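Local structure of A-type flavoprotein (Giardia intestinalis, 2Q9U) at residues E37-N42 against S228-S233; P51-S56 against K79-N84; M83-G88 against S169-G174. The protein scavenges dioxygen, probably passing electrons from a bound flavin mononucleotide to a diiron centre where the gas is reduced. All blocks are in the same frame, centred on the assembly; numbering follows the deposited sequence.

Contact 1. Residues E37-N42 against S228-S233; sequences EGSSYN and SAHGVS. With FEO (mu-oxo-diiron), chain G.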
loop_
_atom_site.group_PDB
_atom_site.type_symbol
_atom_site.label_atom_id
_atom_site.label_comp_id
_atom_site.label_asym_id
_atom_site.label_seq_id
_atom_site.Cartn_x
_atom_site.Cartn_y
_atom_site.Cartn_z
ATOM N N GLU A 37 13.964 3.797 -1.581
ATOM C CA GLU A 37 14.930 4.551 -0.773
ATOM C C GLU A 37 14.995 6.064 -1.028
ATOM O O GLU A 37 15.991 6.681 -0.681
ATOM C CB GLU A 37 16.310 3.901 -0.866
ATOM C CG GLU A 37 16.224 2.428 -0.446
ATOM C CD GLU A 37 17.566 1.792 -0.282
ATOM O OE1 GLU A 37 18.427 2.354 0.425
ATOM O OE2 GLU A 37 17.741 0.719 -0.877
ATOM N N GLY A 38 13.919 6.643 -1.561
ATOM C CA GLY A 38 13.861 8.089 -1.824
ATOM C C GLY A 38 14.775 8.426 -3.001
ATOM O O GLY A 38 15.116 7.546 -3.795
ATOM N N SER A 39 15.166 9.697 -3.125
ATOM C CA SER A 39 16.138 10.092 -4.147
ATOM C C SER A 39 16.757 11.395 -3.665
ATOM O O SER A 39 16.525 11.817 -2.538
ATOM C CB SER A 39 15.415 10.306 -5.484
ATOM O OG SER A 39 16.326 10.538 -6.565
ATOM N N SER A 40 17.522 12.037 -4.538
ATOM C CA SER A 40 17.972 13.421 -4.317
ATOM C C SER A 40 18.069 14.055 -5.686
ATOM O O SER A 40 18.183 13.339 -6.687
ATOM C CB SER A 40 19.323 13.476 -3.597
ATOM O OG SER A 40 20.389 13.024 -4.431
ATOM N N TYR A 41 18.022 15.392 -5.722
ATOM C CA TYR A 41 18.210 16.180 -6.937
ATOM C C TYR A 41 19.424 17.037 -6.633
ATOM O O TYR A 41 19.332 18.020 -5.899
ATOM C CB TYR A 41 16.941 17.021 -7.202
ATOM C CG TYR A 41 15.700 16.160 -6.954
ATOM C CD1 TYR A 41 15.551 14.949 -7.633
ATOM C CD2 TYR A 41 14.697 16.543 -6.047
ATOM C CE1 TYR A 41 14.443 14.117 -7.410
ATOM C CE2 TYR A 41 13.574 15.714 -5.825
ATOM C CZ TYR A 41 13.471 14.504 -6.505
ATOM O OH TYR A 41 12.401 13.649 -6.269
ATOM N N ASN A 42 20.569 16.607 -7.143
ATOM C CA ASN A 42 21.822 17.239 -6.828
ATOM C C ASN A 42 22.063 18.394 -7.793
ATOM O O ASN A 42 21.895 18.247 -9.006
ATOM C CB ASN A 42 22.962 16.232 -6.912
ATOM C CG ASN A 42 22.751 15.013 -6.010
ATOM O OD1 ASN A 42 22.175 15.104 -4.916
ATOM N ND2 ASN A 42 23.236 13.871 -6.470
ATOM N N SER A 228 26.956 13.306 -9.905
ATOM C CA SER A 228 25.700 12.962 -10.546
ATOM C C SER A 228 24.564 13.835 -9.989
ATOM O O SER A 228 24.702 14.402 -8.932
ATOM C CB SER A 228 25.378 11.481 -10.272
ATOM O OG SER A 228 24.143 11.134 -10.893
ATOM N N ALA A 229 23.443 13.890 -10.697
ATOM C CA ALA A 229 22.259 14.655 -10.248
ATOM C C ALA A 229 21.271 13.837 -9.381
ATOM O O ALA A 229 20.319 14.392 -8.849
ATOM C CB ALA A 229 21.542 15.308 -11.441
ATOM N N HIS A 230 21.528 12.543 -9.207
ATOM C CA HIS A 230 20.734 11.708 -8.279
ATOM C C HIS A 230 21.638 10.881 -7.366
ATOM O O HIS A 230 22.557 10.194 -7.850
ATOM C CB HIS A 230 19.824 10.740 -9.035
ATOM C CG HIS A 230 18.710 11.398 -9.785
ATOM N ND1 HIS A 230 17.672 12.054 -9.166
ATOM C CD2 HIS A 230 18.463 11.470 -11.114
ATOM C CE1 HIS A 230 16.843 12.524 -10.088
ATOM N NE2 HIS A 230 17.304 12.180 -11.275
ATOM N N GLY A 231 21.390 10.958 -6.057
ATOM C CA GLY A 231 22.039 10.054 -5.128
ATOM C C GLY A 231 23.462 10.484 -4.834
ATOM O O GLY A 231 23.728 11.684 -4.700
ATOM N N VAL A 232 24.371 9.515 -4.742
ATOM C CA VAL A 232 25.752 9.812 -4.372
ATOM C C VAL A 232 26.637 9.977 -5.604
ATOM O O VAL A 232 26.302 9.522 -6.722
ATOM C CB VAL A 232 26.375 8.764 -3.393
ATOM C CG1 VAL A 232 25.599 8.740 -2.094
ATOM C CG2 VAL A 232 26.410 7.376 -4.026
ATOM N N SER A 233 27.754 10.654 -5.384
ATOM C CA SER A 233 28.725 10.917 -6.441
ATOM C C SER A 233 29.932 9.993 -6.287
ATOM O O SER A 233 30.056 9.255 -5.294
ATOM C CB SER A 233 29.125 12.397 -6.395
ATOM O OG SER A 233 28.031 13.169 -6.817
HETATM FE FE1 FEO G . 16.617 12.814 -13.173
HETATM FE FE2 FEO G . 15.855 12.483 -16.528
HETATM O O FEO G . 15.795 13.433 -14.708
#

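Contact 2. Residues P51-S56 against K79-N84; sequences PTVIDS and KYVVMN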
loop_
_atom_site.group_PDB
_atom_site.type_symbol
_atom_site.label_atom_id
_atom_site.label_comp_id
_atom_site.label_asym_id
_atom_site.label_seq_id
_atom_site.Cartn_x
_atom_site.Cartn_y
_atom_site.Cartn_z
ATOM N N PRO A 51 30.553 33.119 -10.692
ATOM C CA PRO A 51 29.950 32.098 -9.832
ATOM C C PRO A 51 28.885 31.316 -10.607
ATOM O O PRO A 51 28.037 31.926 -11.284
ATOM C CB PRO A 51 29.332 32.923 -8.688
ATOM C CG PRO A 51 30.180 34.197 -8.641
ATOM C CD PRO A 51 30.359 34.475 -10.139
ATOM N N THR A 52 28.951 29.979 -10.527
ATOM C CA THR A 52 28.201 29.135 -11.451
ATOM C C THR A 52 27.422 28.059 -10.704
ATOM O O THR A 52 27.958 27.439 -9.787
ATOM C CB THR A 52 29.145 28.507 -12.479
ATOM O OG1 THR A 52 29.681 29.551 -13.315
ATOM C CG2 THR A 52 28.442 27.476 -13.361
ATOM N N VAL A 53 26.169 27.873 -11.109
ATOM C CA VAL A 53 25.303 26.795 -10.599
ATOM C C VAL A 53 25.091 25.776 -11.704
ATOM O O VAL A 53 24.810 26.134 -12.850
ATOM C CB VAL A 53 23.942 27.319 -10.103
ATOM C CG1 VAL A 53 23.025 26.154 -9.615
ATOM C CG2 VAL A 53 24.150 28.332 -8.977
ATOM N N ILE A 54 25.235 24.507 -11.336
ATOM C CA ILE A 54 24.953 23.391 -12.242
ATOM C C ILE A 54 23.637 22.753 -11.818
ATOM O O ILE A 54 23.500 22.265 -10.697
ATOM C CB ILE A 54 26.062 22.316 -12.185
ATOM C CG1 ILE A 54 27.469 22.955 -12.297
ATOM C CG2 ILE A 54 25.794 21.186 -13.243
ATOM C CD1 ILE A 54 27.765 23.560 -13.680
ATOM N N ASP A 55 22.679 22.785 -12.732
ATOM C CA ASP A 55 21.348 22.203 -12.565
ATOM C C ASP A 55 20.435 22.853 -11.515
ATOM O O ASP A 55 20.876 23.637 -10.690
ATOM C CB ASP A 55 21.432 20.656 -12.431
ATOM C CG ASP A 55 21.939 19.999 -13.730
ATOM O OD1 ASP A 55 21.573 20.505 -14.837
ATOM O OD2 ASP A 55 22.711 19.012 -13.642
ATOM N N SER A 56 19.148 22.531 -11.592
ATOM C CA SER A 56 18.182 22.970 -10.598
ATOM C C SER A 56 17.565 21.728 -9.923
ATOM O O SER A 56 18.168 20.648 -9.934
ATOM C CB SER A 56 17.127 23.864 -11.273
ATOM O OG SER A 56 16.223 24.436 -10.340
ATOM N N LYS A 79 26.512 34.275 -12.012
ATOM C CA LYS A 79 26.697 34.648 -13.435
ATOM C C LYS A 79 26.135 33.614 -14.417
ATOM O O LYS A 79 25.568 33.982 -15.445
ATOM C CB LYS A 79 28.184 34.921 -13.749
ATOM C CG LYS A 79 28.518 35.106 -15.280
ATOM C CD LYS A 79 27.850 36.382 -15.860
ATOM C CE LYS A 79 28.070 36.530 -17.372
ATOM N NZ LYS A 79 27.494 37.854 -17.812
ATOM N N TYR A 80 26.315 32.324 -14.109
ATOM C CA TYR A 80 25.846 31.241 -14.986
ATOM C C TYR A 80 25.056 30.184 -14.211
ATOM O O TYR A 80 25.433 29.776 -13.087
ATOM C CB TYR A 80 27.013 30.542 -15.710
ATOM C CG TYR A 80 27.811 31.459 -16.613
ATOM C CD1 TYR A 80 27.242 31.995 -17.778
ATOM C CD2 TYR A 80 29.127 31.795 -16.307
ATOM C CE1 TYR A 80 27.981 32.858 -18.607
ATOM C CE2 TYR A 80 29.873 32.644 -17.136
ATOM C CZ TYR A 80 29.285 33.177 -18.279
ATOM O OH TYR A 80 30.035 34.022 -19.087
ATOM N N VAL A 81 23.970 29.748 -14.824
ATOM C CA VAL A 81 23.257 28.526 -14.392
ATOM C C VAL A 81 23.285 27.582 -15.581
ATOM O O VAL A 81 22.685 27.852 -16.633
ATOM C CB VAL A 81 21.817 28.802 -13.957
ATOM C CG1 VAL A 81 21.154 27.500 -13.460
ATOM C CG2 VAL A 81 21.781 29.874 -12.872
ATOM N N VAL A 82 24.018 26.491 -15.409
ATOM C CA VAL A 82 24.182 25.490 -16.431
ATOM C C VAL A 82 23.112 24.415 -16.256
ATOM O O VAL A 82 23.008 23.795 -15.190
ATOM C CB VAL A 82 25.570 24.826 -16.349
ATOM C CG1 VAL A 82 25.672 23.645 -17.306
ATOM C CG2 VAL A 82 26.720 25.855 -16.569
ATOM N N MET A 83 22.375 24.156 -17.333
ATOM C CA MET A 83 21.295 23.163 -17.350
ATOM C C MET A 83 21.627 22.009 -18.285
ATOM O O MET A 83 21.802 22.204 -19.472
ATOM C CB MET A 83 19.961 23.839 -17.757
ATOM C CG MET A 83 19.443 24.881 -16.743
ATOM S SD MET A 83 19.171 24.268 -15.063
ATOM C CE MET A 83 17.776 23.166 -15.302
ATOM N N ASN A 84 21.743 20.797 -17.724
ATOM C CA ASN A 84 22.185 19.633 -18.476
ATOM C C ASN A 84 21.017 18.912 -19.113
ATOM O O ASN A 84 21.223 18.063 -19.980
ATOM C CB ASN A 84 22.884 18.648 -17.520
ATOM C CG ASN A 84 24.256 19.120 -17.097
ATOM O OD1 ASN A 84 24.550 19.252 -15.891
ATOM N ND2 ASN A 84 25.104 19.377 -18.069
#

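Contact 3. Residues M83-G88 against S169-G174; sequences MNHAEG and SNDGFG. With FEO (mu-oxo-diiron), chain G.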
loop_
_atom_site.group_PDB
_atom_site.type_symbol
_atom_site.label_atom_id
_atom_site.label_comp_id
_atom_site.label_asym_id
_atom_site.label_seq_id
_atom_site.Cartn_x
_atom_site.Cartn_y
_atom_site.Cartn_z
ATOM N N MET A 83 22.375 24.156 -17.333
ATOM C CA MET A 83 21.295 23.163 -17.350
ATOM C C MET A 83 21.627 22.009 -18.285
ATOM O O MET A 83 21.802 22.204 -19.472
ATOM C CB MET A 83 19.961 23.839 -17.757
ATOM C CG MET A 83 19.443 24.881 -16.743
ATOM S SD MET A 83 19.171 24.268 -15.063
ATOM C CE MET A 83 17.776 23.166 -15.302
ATOM N N ASN A 84 21.743 20.797 -17.724
ATOM C CA ASN A 84 22.185 19.633 -18.476
ATOM C C ASN A 84 21.017 18.912 -19.113
ATOM O O ASN A 84 21.223 18.063 -19.980
ATOM C CB ASN A 84 22.884 18.648 -17.520
ATOM C CG ASN A 84 24.256 19.120 -17.097
ATOM O OD1 ASN A 84 24.550 19.252 -15.891
ATOM N ND2 ASN A 84 25.104 19.377 -18.069
ATOM N N HIS A 85 19.799 19.199 -18.637
ATOM C CA HIS A 85 18.628 18.312 -18.880
ATOM C C HIS A 85 17.370 19.099 -18.470
ATOM O O HIS A 85 17.402 19.835 -17.491
ATOM C CB HIS A 85 18.849 17.050 -18.032
ATOM C CG HIS A 85 17.818 15.966 -18.169
ATOM N ND1 HIS A 85 17.219 15.610 -19.356
ATOM C CD2 HIS A 85 17.378 15.073 -17.249
ATOM C CE1 HIS A 85 16.395 14.593 -19.150
ATOM N NE2 HIS A 85 16.484 14.236 -17.880
ATOM N N ALA A 86 16.278 18.976 -19.222
ATOM C CA ALA A 86 15.117 19.819 -18.989
ATOM C C ALA A 86 14.027 19.121 -18.161
ATOM O O ALA A 86 13.008 19.736 -17.835
ATOM C CB ALA A 86 14.532 20.294 -20.329
ATOM N N GLU A 87 14.231 17.841 -17.835
ATOM C CA GLU A 87 13.240 17.103 -17.046
ATOM C C GLU A 87 12.971 17.795 -15.703
ATOM O O GLU A 87 13.894 18.372 -15.086
ATOM C CB GLU A 87 13.632 15.620 -16.867
ATOM C CG GLU A 87 12.428 14.735 -16.455
ATOM C CD GLU A 87 12.809 13.297 -16.290
ATOM O OE1 GLU A 87 13.804 12.882 -16.923
ATOM O OE2 GLU A 87 12.132 12.598 -15.499
ATOM N N GLY A 88 11.702 17.770 -15.280
ATOM C CA GLY A 88 11.244 18.484 -14.075
ATOM C C GLY A 88 12.039 18.262 -12.797
ATOM O O GLY A 88 12.209 19.186 -12.001
ATOM N N SER A 169 27.510 14.730 -14.420
ATOM C CA SER A 169 26.890 13.778 -15.345
ATOM C C SER A 169 25.362 13.817 -15.350
ATOM O O SER A 169 24.736 13.070 -16.079
ATOM C CB SER A 169 27.368 12.351 -15.027
ATOM O OG SER A 169 27.085 12.048 -13.668
ATOM N N ASN A 170 24.778 14.646 -14.494
ATOM C CA ASN A 170 23.311 14.767 -14.419
ATOM C C ASN A 170 22.704 13.366 -14.110
ATOM O O ASN A 170 23.156 12.725 -13.155
ATOM C CB ASN A 170 22.783 15.450 -15.708
ATOM C CG ASN A 170 21.308 15.783 -15.651
ATOM O OD1 ASN A 170 20.498 15.156 -16.329
ATOM N ND2 ASN A 170 20.952 16.765 -14.837
ATOM N N ASP A 171 21.730 12.888 -14.881
ATOM C CA ASP A 171 21.106 11.592 -14.629
ATOM C C ASP A 171 22.145 10.473 -14.722
ATOM O O ASP A 171 22.070 9.440 -14.005
ATOM C CB ASP A 171 19.990 11.302 -15.641
ATOM C CG ASP A 171 18.634 11.934 -15.265
ATOM O OD1 ASP A 171 18.345 12.241 -14.071
ATOM O OD2 ASP A 171 17.842 12.099 -16.208
ATOM N N GLY A 172 23.126 10.659 -15.611
ATOM C CA GLY A 172 24.202 9.669 -15.723
ATOM C C GLY A 172 24.855 9.367 -14.388
ATOM O O GLY A 172 25.131 10.279 -13.598
ATOM N N PHE A 173 25.102 8.079 -14.144
ATOM C CA PHE A 173 25.751 7.593 -12.916
ATOM C C PHE A 173 24.900 7.796 -11.668
ATOM O O PHE A 173 25.380 7.625 -10.550
ATOM C CB PHE A 173 27.160 8.184 -12.706
ATOM C CG PHE A 173 28.132 7.778 -13.774
ATOM C CD1 PHE A 173 28.231 8.524 -14.961
ATOM C CD2 PHE A 173 28.915 6.643 -13.611
ATOM C CE1 PHE A 173 29.124 8.123 -15.979
ATOM C CE2 PHE A 173 29.814 6.231 -14.613
ATOM C CZ PHE A 173 29.909 6.982 -15.797
ATOM N N GLY A 174 23.619 8.118 -11.879
ATOM C CA GLY A 174 22.711 8.390 -10.774
ATOM C C GLY A 174 22.163 7.154 -10.093
ATOM O O GLY A 174 22.180 6.035 -10.659
HETATM FE FE1 FEO G . 16.617 12.814 -13.173
HETATM FE FE2 FEO G . 15.855 12.483 -16.528
HETATM O O FEO G . 15.795 13.433 -14.708
#

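Contact 1. Residues E37-N42 against S228-S233
His230 carries its ring anti to its own carbonyl carbon (chi1 -68°), which sets it between strand 39-46 and the diiron centre, and the second torsion turns ND1 to the strand and NE2 to the iron; Ser40 holds OG between its backbone N and carbonyl carbon, beside the chain at Gly231. His230 ND1 donates to Ser40 O at 2.8 Å, approaching nearly along the C=O axis although the oxygen is tilted 26° from the imidazole plane, while Gly231 N donates to Ser40 OG. A weak bond also runs from His230 ND1 to Ser39 OG, whose stronger partner is His176. The carbonyl on ND1 probably helps fix the rotation of the ring and would favour His230 NE2, 2.1 Å from the iron FE1, as the metal-binding nitrogen. The rim of Tyr41 meets the imidazole edge to edge, Tyr41 CD1 3.7 Å from His230 CE1, with the planes at 80°.

Asn42 ties loop 228-233 to the strand. Asn42 N reaches Ala229 O in an almost straight bond, and Asn42 ND2 is shared between Ser228 O and Gly231 O, 2.9 Å from each, so one amide nitrogen bridges two carbonyls of the loop. OD1 of Asn42 accepts from Ser40 OG and from Trp19. This second-shell support of a buried histidine belongs to the metallo-beta-lactamase-like domain of flavodiiron proteins, where Asp89, His90 and Asp171 complete the protein ligands of FE1.

Contact 2. Residues P51-S56 against K79-N84
Ile54 and Val82 lie side by side and point the same way from adjacent parallel strands of a beta-alpha-beta unit, in which helix 62-72 makes the crossover between strands 52-54 and 80-82. Ile54 CD1 rests 3.7 Å from Val82 CB, and Val82 CG2 also meets the methyl of Thr52 on this face of the sheet. Thr52 itself crosses Tyr80 at an angle, with OG1 beside Tyr80 CB and at the ring edge, near the ring plane, but gives its hydrogen bond to Cys50 O. Val53 and Val81 project from the other face, where Val53 packs on Ile69 of the crossover helix.

The backbones run at 15° to one another with their axes 4.6 Å apart, joined by the staggered bonds of parallel strands. Val53 N donates to Tyr80 O, Val82 N to Val53 O, and Asp55 N to Val82 O at 2.7 Å. At the start, Pro51 O accepts from Lys79 N and, weakly, from Tyr80 N.

Beyond the strand ends the pairing passes to a side chain. Asp55 and Asn84 cross at about a right angle, their carboxylate and amide planes 71° apart. Asp55 CG sits anti to the carbonyl carbon (chi1 -66°), which brings the carboxylate back toward Asn84 although CB points away, and Asp55 OD1 receives Asn84 N at 2.9 Å, the donor coming almost head-on to that oxygen.

Contact 3. Residues M83-G88 against S169-G174
This is a metal-mediated contact between two buried loops of the metallo-beta-lactamase-like domain: 83-88, which follows strand 80-82 and supplies His85 and Glu87, and 169-174, which leaves strand 166-170 and supplies Asp171. No hydrogen bond crosses between the segments; the diiron centre makes the principal connection. Asp171 bridges the irons, OD1 on FE1 at 2.0 Å and OD2 on FE2 at the same distance, while His85 NE2 binds FE2 at 2.3 Å and Glu87 OE1 binds the same iron at 2.1 Å. His152 is a further protein ligand of FE2.

His85 has CG anti to the backbone N (chi1 -177°), an orientation that extends the ring toward the cluster. The imidazole and the Asp171 carboxylate cross at about a right angle, their planes 75° apart. Asp155 accepts the hydrogen bond from His85 ND1 and so probably fixes the ring's rotation, while the backbone N of Glu87 lies over the centre of one ring face. Flavin mononucleotide touches Glu87, whose other carboxylate oxygen is held by Tyr267, a flavin-binding residue of the second subunit, so that the flavin domain of one subunit meets the diiron site of the other.

Behind the metal ligands, Asn170 slides past Asn84, the CB atoms of the two residues 3.7 Å apart. A type II' turn from Ser169 to Gly172 brings Asp171 round to the metals, and Ser169 OG closes on Gly172 O at 2.6 Å. Asn170 ND2 bonds to Asp55 OD2. The amide of Asn170 stands nearly perpendicular to the ring of His85, with Asn170 OD1 3.0 Å from His85 CB.

How the contacts relate
From the N terminus, the chain first lays down 37-42, whose partner 228-233 comes 186 residues later, so contact 1 closes the longest loop and encloses both others. Strand 39-46 leads into 52-54, its neighbour in the same sheet, and contact 2 then closes a short crossover within that loop. Contact 3 starts on Met83 and Asn84, where contact 2 ends, and reaches across to the second sheet at 169-174. There Asn170 links all three: its ND2 probably bonds to Asp55 OD2 of contact 2 and its O to Ala229 N of contact 1. Contacts 1 and 3 also converge on the diiron centre, which joins loops from both sheets.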